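Local coordinates for protein SnoN,Epimerase SnoN (Streptomyces nogalater, PDB 5EP9) that acts as a non-heme iron, 2-oxoglutarate-dependent epimerase in the biosynthesis of the polyketide nogalamycin, at residues A162-V176 with P205-H219. Residues are numbered along the deposited sequence; the frame is centred on the assembly and turned at random.
Sequences ALVDVPVERGCMTFV and PRVTVPLRAGDCTFH. With AKG (2-oxoglutaric acid), chain E; ACT (acetate ion), chain G.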
# COMPACT_ATOMS: atom_id res chain seq x y z
N ALA A 162 6.22 -8.04 1.69
CA ALA A 162 6.01 -9.28 2.37
C ALA A 162 7.07 -9.47 3.50
O ALA A 162 8.23 -9.39 3.23
CB ALA A 162 6.15 -10.44 1.43
N LEU A 163 6.58 -9.68 4.73
CA LEU A 163 7.44 -9.95 5.86
C LEU A 163 7.59 -11.45 6.15
O LEU A 163 8.41 -11.82 6.96
CB LEU A 163 6.98 -9.17 7.09
CG LEU A 163 7.00 -7.63 6.92
CD1 LEU A 163 6.46 -7.00 8.14
CD2 LEU A 163 8.40 -7.17 6.66
N VAL A 164 6.79 -12.28 5.48
CA VAL A 164 6.93 -13.71 5.46
C VAL A 164 6.68 -14.17 4.04
O VAL A 164 6.28 -13.39 3.20
CB VAL A 164 5.86 -14.40 6.34
CG1 VAL A 164 6.06 -14.02 7.84
CG2 VAL A 164 4.47 -14.05 5.90
N ASP A 165 6.88 -15.45 3.81
CA ASP A 165 6.54 -16.08 2.51
C ASP A 165 5.03 -16.02 2.32
O ASP A 165 4.25 -16.31 3.21
CB ASP A 165 7.05 -17.51 2.51
CG ASP A 165 8.57 -17.62 2.11
OD1 ASP A 165 9.22 -16.68 1.62
OD2 ASP A 165 9.11 -18.72 2.26
N VAL A 166 4.60 -15.54 1.15
CA VAL A 166 3.17 -15.39 0.84
C VAL A 166 2.84 -16.14 -0.45
O VAL A 166 2.76 -15.56 -1.50
CB VAL A 166 2.74 -13.92 0.74
CG1 VAL A 166 1.24 -13.86 0.65
CG2 VAL A 166 3.13 -13.13 1.96
N PRO A 167 2.77 -17.44 -0.39
CA PRO A 167 2.31 -18.14 -1.55
C PRO A 167 0.83 -17.83 -1.75
O PRO A 167 0.19 -17.29 -0.86
CB PRO A 167 2.55 -19.65 -1.18
CG PRO A 167 2.44 -19.67 0.32
CD PRO A 167 2.93 -18.33 0.77
N VAL A 168 0.30 -18.33 -2.84
CA VAL A 168 -1.09 -18.16 -3.19
C VAL A 168 -1.98 -18.47 -2.01
O VAL A 168 -2.85 -17.65 -1.65
CB VAL A 168 -1.54 -18.97 -4.49
CG1 VAL A 168 -2.99 -18.73 -4.75
CG2 VAL A 168 -0.74 -18.48 -5.68
N GLU A 169 -1.80 -19.60 -1.42
CA GLU A 169 -2.75 -20.03 -0.41
C GLU A 169 -2.71 -19.26 0.90
O GLU A 169 -3.62 -19.39 1.76
CB GLU A 169 -2.68 -21.57 -0.21
CG GLU A 169 -1.38 -22.07 0.40
CD GLU A 169 -0.22 -22.35 -0.62
OE1 GLU A 169 -0.29 -21.99 -1.88
OE2 GLU A 169 0.73 -23.03 -0.09
N ARG A 170 -1.67 -18.46 1.07
CA ARG A 170 -1.55 -17.60 2.28
C ARG A 170 -2.14 -16.22 2.07
O ARG A 170 -2.13 -15.38 2.95
CB ARG A 170 -0.08 -17.52 2.74
CG ARG A 170 0.06 -16.88 4.11
CD ARG A 170 1.39 -17.18 4.79
NE ARG A 170 1.40 -18.59 5.07
CZ ARG A 170 2.35 -19.40 4.70
NH1 ARG A 170 3.43 -18.97 4.09
NH2 ARG A 170 2.25 -20.67 5.00
N GLY A 171 -2.75 -16.00 0.88
CA GLY A 171 -3.50 -14.77 0.57
C GLY A 171 -2.76 -13.72 -0.21
O GLY A 171 -2.82 -12.52 0.15
N CYS A 172 -1.94 -14.11 -1.14
CA CYS A 172 -1.23 -13.14 -1.93
C CYS A 172 -2.24 -12.36 -2.73
O CYS A 172 -3.42 -12.72 -2.81
CB CYS A 172 -0.14 -13.75 -2.85
SG CYS A 172 -0.82 -14.65 -4.26
N MET A 173 -1.74 -11.33 -3.38
CA MET A 173 -2.58 -10.42 -4.20
C MET A 173 -2.73 -10.86 -5.65
O MET A 173 -1.86 -11.53 -6.19
CB MET A 173 -2.09 -8.97 -4.12
CG MET A 173 -2.19 -8.43 -2.67
SD MET A 173 -2.55 -6.66 -2.55
CE MET A 173 -0.90 -6.24 -2.81
N THR A 174 -3.82 -10.37 -6.23
CA THR A 174 -4.12 -10.47 -7.66
C THR A 174 -4.36 -9.07 -8.18
O THR A 174 -5.02 -8.27 -7.53
CB THR A 174 -5.35 -11.34 -7.86
OG1 THR A 174 -5.02 -12.65 -7.39
CG2 THR A 174 -5.85 -11.40 -9.32
N PHE A 175 -3.83 -8.78 -9.37
CA PHE A 175 -3.95 -7.51 -10.00
C PHE A 175 -4.57 -7.65 -11.38
O PHE A 175 -4.42 -8.72 -12.02
CB PHE A 175 -2.56 -6.87 -10.18
CG PHE A 175 -1.79 -6.72 -8.90
CD1 PHE A 175 -1.92 -5.62 -8.11
CD2 PHE A 175 -0.92 -7.68 -8.54
CE1 PHE A 175 -1.15 -5.48 -6.90
CE2 PHE A 175 -0.18 -7.58 -7.36
CZ PHE A 175 -0.30 -6.45 -6.54
N VAL A 176 -5.27 -6.63 -11.85
CA VAL A 176 -5.84 -6.69 -13.27
C VAL A 176 -5.02 -5.78 -14.12
O VAL A 176 -5.12 -4.55 -13.99
CB VAL A 176 -7.27 -6.22 -13.30
CG1 VAL A 176 -7.80 -6.30 -14.70
CG2 VAL A 176 -8.15 -7.06 -12.39
N PRO A 205 -7.55 -10.07 -18.08
CA PRO A 205 -6.98 -11.15 -17.39
C PRO A 205 -6.46 -10.71 -16.06
O PRO A 205 -6.30 -9.50 -15.82
CB PRO A 205 -5.79 -11.60 -18.27
CG PRO A 205 -5.56 -10.54 -19.24
CD PRO A 205 -6.92 -9.92 -19.45
N ARG A 206 -6.31 -11.64 -15.16
CA ARG A 206 -5.87 -11.33 -13.82
C ARG A 206 -4.64 -12.08 -13.43
O ARG A 206 -4.54 -13.21 -13.76
CB ARG A 206 -6.97 -11.71 -12.84
CG ARG A 206 -8.24 -10.87 -13.06
CD ARG A 206 -9.29 -11.74 -13.53
NE ARG A 206 -10.50 -11.09 -14.00
CZ ARG A 206 -11.62 -10.99 -13.29
NH1 ARG A 206 -11.68 -11.25 -11.98
NH2 ARG A 206 -12.68 -10.56 -13.89
N VAL A 207 -3.75 -11.44 -12.71
CA VAL A 207 -2.45 -11.98 -12.41
C VAL A 207 -2.23 -12.03 -10.92
O VAL A 207 -2.29 -11.05 -10.24
CB VAL A 207 -1.30 -11.13 -13.00
CG1 VAL A 207 0.06 -11.79 -12.69
CG2 VAL A 207 -1.44 -10.96 -14.51
N THR A 208 -2.10 -13.24 -10.43
CA THR A 208 -1.90 -13.56 -9.06
C THR A 208 -0.40 -13.67 -8.87
O THR A 208 0.31 -14.38 -9.56
CB THR A 208 -2.63 -14.90 -8.72
OG1 THR A 208 -4.01 -14.67 -8.95
CG2 THR A 208 -2.40 -15.25 -7.23
N VAL A 209 0.07 -12.98 -7.83
CA VAL A 209 1.50 -12.77 -7.59
C VAL A 209 1.93 -13.24 -6.23
O VAL A 209 2.02 -12.45 -5.29
CB VAL A 209 1.84 -11.29 -7.72
CG1 VAL A 209 3.36 -11.02 -7.62
CG2 VAL A 209 1.34 -10.80 -9.08
N PRO A 210 2.31 -14.48 -6.14
CA PRO A 210 2.93 -14.90 -4.87
C PRO A 210 4.29 -14.21 -4.65
O PRO A 210 4.99 -13.88 -5.61
CB PRO A 210 3.05 -16.39 -5.00
CG PRO A 210 2.94 -16.65 -6.44
CD PRO A 210 2.23 -15.58 -7.10
N LEU A 211 4.62 -14.05 -3.39
CA LEU A 211 5.82 -13.27 -2.99
C LEU A 211 6.60 -14.05 -1.95
O LEU A 211 6.00 -14.53 -0.99
CB LEU A 211 5.39 -11.94 -2.32
CG LEU A 211 4.65 -10.97 -3.16
CD1 LEU A 211 4.34 -9.74 -2.33
CD2 LEU A 211 5.49 -10.57 -4.37
N ARG A 212 7.91 -14.07 -2.10
CA ARG A 212 8.78 -14.47 -0.99
C ARG A 212 8.96 -13.36 0.06
O ARG A 212 8.82 -12.17 -0.26
CB ARG A 212 10.15 -14.88 -1.54
CG ARG A 212 10.04 -16.09 -2.51
CD ARG A 212 11.07 -17.12 -2.27
NE ARG A 212 10.77 -17.83 -0.97
CZ ARG A 212 11.22 -19.06 -0.66
NH1 ARG A 212 11.95 -19.72 -1.56
NH2 ARG A 212 10.87 -19.66 0.50
N ALA A 213 9.30 -13.76 1.29
CA ALA A 213 9.66 -12.79 2.32
C ALA A 213 10.67 -11.82 1.75
O ALA A 213 11.66 -12.23 1.16
CB ALA A 213 10.25 -13.49 3.55
N GLY A 214 10.43 -10.52 1.96
CA GLY A 214 11.34 -9.44 1.55
C GLY A 214 11.12 -8.92 0.16
O GLY A 214 11.78 -7.98 -0.26
N ASP A 215 10.27 -9.60 -0.59
CA ASP A 215 9.77 -9.07 -1.89
C ASP A 215 8.75 -8.02 -1.64
O ASP A 215 8.08 -7.98 -0.57
CB ASP A 215 9.06 -10.15 -2.73
CG ASP A 215 9.98 -11.21 -3.27
OD1 ASP A 215 11.19 -11.25 -2.97
OD2 ASP A 215 9.44 -12.10 -3.95
N CYS A 216 8.56 -7.16 -2.63
CA CYS A 216 7.37 -6.29 -2.60
C CYS A 216 6.71 -6.22 -3.95
O CYS A 216 7.28 -6.62 -5.01
CB CYS A 216 7.70 -4.88 -2.09
SG CYS A 216 8.56 -3.84 -3.24
N THR A 217 5.51 -5.69 -3.90
CA THR A 217 4.86 -5.14 -5.07
C THR A 217 4.69 -3.63 -4.89
O THR A 217 4.61 -3.13 -3.77
CB THR A 217 3.53 -5.77 -5.36
OG1 THR A 217 2.69 -5.77 -4.19
CG2 THR A 217 3.71 -7.21 -5.81
N PHE A 218 4.64 -2.94 -6.04
CA PHE A 218 4.09 -1.62 -6.15
C PHE A 218 2.86 -1.68 -7.01
O PHE A 218 2.86 -2.34 -8.06
CB PHE A 218 5.07 -0.68 -6.79
CG PHE A 218 6.29 -0.41 -5.94
CD1 PHE A 218 7.38 -1.21 -6.06
CD2 PHE A 218 6.28 0.64 -5.02
CE1 PHE A 218 8.51 -0.99 -5.29
CE2 PHE A 218 7.41 0.90 -4.28
CZ PHE A 218 8.55 0.09 -4.41
N HIS A 219 1.79 -1.04 -6.56
CA HIS A 219 0.62 -0.85 -7.43
C HIS A 219 0.06 0.56 -7.43
O HIS A 219 -0.10 1.23 -6.39
CB HIS A 219 -0.45 -1.93 -7.18
CG HIS A 219 -1.19 -1.79 -5.91
ND1 HIS A 219 -0.74 -2.35 -4.74
CD2 HIS A 219 -2.38 -1.23 -5.62
CE1 HIS A 219 -1.64 -2.15 -3.78
NE2 HIS A 219 -2.63 -1.46 -4.29
C1 AKG E . -3.66 -2.46 -0.76
O1 AKG E . -4.04 -1.44 -1.41
O2 AKG E . -2.48 -2.58 -0.35
C2 AKG E . -4.61 -3.57 -0.51
O5 AKG E . -5.78 -3.47 -0.94
C3 AKG E . -4.08 -4.79 0.28
C4 AKG E . -5.01 -6.00 0.36
C5 AKG E . -4.50 -7.17 1.16
O3 AKG E . -3.35 -7.14 1.63
O4 AKG E . -5.27 -8.16 1.38
C ACT G . -9.31 -10.40 -9.06
O ACT G . -9.62 -10.85 -7.95
OXT ACT G . -9.36 -11.14 -10.07
CH3 ACT G . -8.85 -8.98 -9.14
O HOH W 1 0.98 -10.50 -3.62
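An antiparallel strand pair of the cupin-type fold, Met173-Phe175 against Val207-Val209, forms one end of this contact. The chain is an engineered fusion: residues 162-176 lie in its first SnoN part and 205-219 in its second. Phe175 and Val207 bond both ways through their backbones, with Phe175 N 2.9 Å from Val207 O. On one face Thr174 OG1 and Thr208 OG1 are hydrogen-bonded at 2.7 Å. On the other face the Phe175 ring takes Val209 CG2 at its edge, CD2 to CG2 3.9 Å. CE1 of the ring touches His219 CB at 3.6 Å.

At the far end, Arg212 grips Asp165 side-on. Its NH2 gives a 2.7 Å bond to Asp165 OD2, and its NE reaches OD1 from above the carboxylate plane. The carboxylate and guanidinium planes are 44° apart. Asp165 OD1 also accepts Ala213 N through its anti lone pair, at 2.9 Å. An asparagine here, uncharged, would probably leave the Arg212 charge without its mate and its guanidinium freer to turn.

Met173 chi2 (-147°) places SD 3.7 Å from C3 of the bound 2-oxoglutarate, and chi3 (-81°) sets CE near Thr217 OG1. His219 NE2 is hydrogen-bonded to OD2 of Asp144, a ligand of the iron, and weakly to O1 of 2-oxoglutarate.

In the four-stranded sheet, strand 173-175 lies between 225-227 and the outermost strand 207-209. Tyr45 of strand 45-48, in the larger sheet, stacks on Phe175.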